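Long-range contact in Xyn30D (Paenibacillus barcinonensis, PDB 4QB6), which carries a calcium-binding CBM35 carbohydrate-binding module that holds glucuronic acid-bearing xylan fragments, attached to a probable family 30 xylanase: residues Ile106-Thr111 and Asn142-Val147. Numbering follows the deposited sequence. Where two conformers were deposited one is given.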
loop_
_atom_site.group_PDB
_atom_site.type_symbol
_atom_site.label_atom_id
_atom_site.label_comp_id
_atom_site.label_asym_id
_atom_site.label_seq_id
_atom_site.Cartn_x
_atom_site.Cartn_y
_atom_site.Cartn_z
ATOM N N ILE A 106 -7.962 -4.756 -1.177
ATOM C CA ILE A 106 -6.715 -5.336 -0.668
ATOM C C ILE A 106 -6.796 -6.845 -0.758
ATOM O O ILE A 106 -7.752 -7.459 -0.255
ATOM C CB ILE A 106 -6.418 -4.849 0.767
ATOM C CG1 ILE A 106 -6.489 -3.297 0.759
ATOM C CG2 ILE A 106 -5.106 -5.429 1.274
ATOM C CD1 ILE A 106 -5.809 -2.542 1.854
ATOM N N TYR A 107 -5.813 -7.435 -1.424
ATOM C CA TYR A 107 -5.684 -8.869 -1.658
ATOM C C TYR A 107 -4.465 -9.358 -0.926
ATOM O O TYR A 107 -3.450 -8.679 -0.884
ATOM C CB TYR A 107 -5.497 -9.155 -3.154
ATOM C CG TYR A 107 -6.646 -8.791 -4.073
ATOM C CD1 TYR A 107 -6.926 -7.459 -4.394
ATOM C CD2 TYR A 107 -7.431 -9.777 -4.650
ATOM C CE1 TYR A 107 -7.972 -7.126 -5.249
ATOM C CE2 TYR A 107 -8.475 -9.441 -5.498
ATOM C CZ TYR A 107 -8.722 -8.112 -5.769
ATOM O OH TYR A 107 -9.754 -7.757 -6.639
ATOM N N VAL A 108 -4.599 -10.522 -0.301
ATOM C CA VAL A 108 -3.481 -11.205 0.314
ATOM C C VAL A 108 -3.396 -12.603 -0.290
ATOM O O VAL A 108 -4.391 -13.347 -0.333
ATOM C CB VAL A 108 -3.602 -11.278 1.845
ATOM C CG1 VAL A 108 -2.564 -12.228 2.443
ATOM C CG2 VAL A 108 -3.507 -9.880 2.447
ATOM N N ASN A 109 -2.231 -12.936 -0.843
ATOM C CA ASN A 109 -2.022 -14.243 -1.493
ATOM C C ASN A 109 -3.089 -14.541 -2.534
ATOM O O ASN A 109 -3.575 -15.692 -2.666
ATOM C CB ASN A 109 -1.901 -15.373 -0.447
ATOM C CG ASN A 109 -0.727 -15.168 0.488
ATOM O OD1 ASN A 109 -0.809 -15.300 1.744
ATOM N ND2 ASN A 109 0.355 -14.808 -0.083
ATOM N N GLY A 110 -3.479 -13.517 -3.291
ATOM C CA GLY A 110 -4.403 -13.675 -4.400
ATOM C C GLY A 110 -5.866 -13.625 -4.072
ATOM O O GLY A 110 -6.693 -13.714 -4.992
ATOM N N THR A 111 -6.231 -13.490 -2.806
ATOM C CA THR A 111 -7.633 -13.489 -2.389
ATOM C C THR A 111 -7.976 -12.104 -1.860
ATOM O O THR A 111 -7.228 -11.558 -1.036
ATOM C CB THR A 111 -7.880 -14.521 -1.269
ATOM O OG1 THR A 111 -7.589 -15.841 -1.757
ATOM C CG2 THR A 111 -9.333 -14.473 -0.785
ATOM N N ASN A 142 4.747 -14.176 1.104
ATOM C CA ASN A 142 3.369 -13.860 0.775
ATOM C C ASN A 142 3.330 -12.744 -0.276
ATOM O O ASN A 142 4.297 -12.035 -0.485
ATOM C CB ASN A 142 2.627 -13.268 1.989
ATOM C CG ASN A 142 2.538 -14.202 3.184
ATOM O OD1 ASN A 142 3.564 -14.515 3.838
ATOM N ND2 ASN A 142 1.351 -14.584 3.518
ATOM N N THR A 143 2.163 -12.613 -0.902
ATOM C CA THR A 143 1.889 -11.467 -1.776
ATOM C C THR A 143 0.797 -10.596 -1.161
ATOM O O THR A 143 -0.078 -11.071 -0.408
ATOM C CB THR A 143 1.479 -11.879 -3.184
ATOM O OG1 THR A 143 0.225 -12.507 -3.147
ATOM C CG2 THR A 143 2.490 -12.811 -3.814
ATOM N N LEU A 144 0.834 -9.310 -1.484
ATOM C CA LEU A 144 -0.223 -8.380 -1.073
ATOM C C LEU A 144 -0.384 -7.386 -2.193
ATOM O O LEU A 144 0.601 -6.764 -2.620
ATOM C CB LEU A 144 0.175 -7.681 0.222
ATOM C CG LEU A 144 -0.848 -6.795 0.915
ATOM C CD1 LEU A 144 -0.623 -6.744 2.421
ATOM C CD2 LEU A 144 -0.810 -5.390 0.339
ATOM N N ARG A 145 -1.622 -7.234 -2.670
ATOM C CA ARG A 145 -1.908 -6.311 -3.747
ATOM C C ARG A 145 -2.983 -5.326 -3.287
ATOM O O ARG A 145 -3.908 -5.656 -2.524
ATOM C CB ARG A 145 -2.346 -7.052 -5.022
ATOM C CG ARG A 145 -2.503 -6.120 -6.211
ATOM C CD ARG A 145 -2.619 -6.877 -7.499
ATOM N NE ARG A 145 -3.780 -7.707 -7.343
ATOM C CZ ARG A 145 -4.877 -7.698 -8.088
ATOM N NH1 ARG A 145 -5.001 -6.885 -9.125
ATOM N NH2 ARG A 145 -5.845 -8.547 -7.784
ATOM N N ILE A 146 -2.819 -4.088 -3.712
ATOM C CA ILE A 146 -3.811 -3.033 -3.470
ATOM C C ILE A 146 -4.231 -2.429 -4.804
ATOM O O ILE A 146 -3.384 -2.197 -5.664
ATOM C CB ILE A 146 -3.266 -2.015 -2.479
ATOM C CG1 ILE A 146 -2.083 -1.192 -3.011
ATOM C CG2 ILE A 146 -2.883 -2.718 -1.195
ATOM C CD1 ILE A 146 -1.535 -0.211 -2.003
ATOM N N VAL A 147 -5.533 -2.213 -4.954
ATOM C CA VAL A 147 -6.121 -1.953 -6.266
ATOM C C VAL A 147 -7.136 -0.840 -6.153
ATOM O O VAL A 147 -7.996 -0.857 -5.275
ATOM C CB VAL A 147 -6.798 -3.215 -6.819
ATOM C CG1 VAL A 147 -7.166 -3.011 -8.281
ATOM C CG2 VAL A 147 -5.906 -4.448 -6.711
HETATM O O HOH W 1 -2.133 -10.724 -3.505
#
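Y107 and R145 pair across two antiparallel strands of the CBM35 β-sandwich, 102-108 and 140-149, neighbours in its five-stranded sheet. Y107 N donates almost straight to R145 O (2.8 Å, 175°), in the carbonyl plane, and R145 N returns a bond to Y107 O, making this the hydrogen-bonded pair between I106–I146 and V108–L144. The Y107 side chain rises from the face of the sheet it shares with R145. Its CB lies 3.9 Å from R145 O; CG stands anti to its own carbonyl carbon (chi1 -64°), and the ring reaches along beside the arginine. Y107 CD1 and CE1 meet V147 CG2, which is 3.7 Å from CE1, while R145 NH2 sits 3.4 Å above the ring plane, over its centre. In this conformer of R145, one of two, the bend at chi3 brings the guanidinium there, a cation-pi contact that may not be permanent, with the planes inclined at 41°. Y107 OH, at the tip, is 4.1 Å from R145 NH2. Tyrosine suits this partly exposed place by joining an aromatic face to a polar end; an alanine here would probably leave the guanidinium without its aromatic partner and free to swing, and uncover V147 CG2. The opposite face of the sheet, with I106, V108, L144 and I146, is apolar and buried: I106 and I146 also touch F93 of the facing sheet. Beyond V108 the chain reverses through a type I' turn, where N109 and G110 readily adopt the positive phi required. N109 N bonds to T143 O, and a water accepts from G110 N while hydrogen-bonding to T143 OG1 at 3.0 Å.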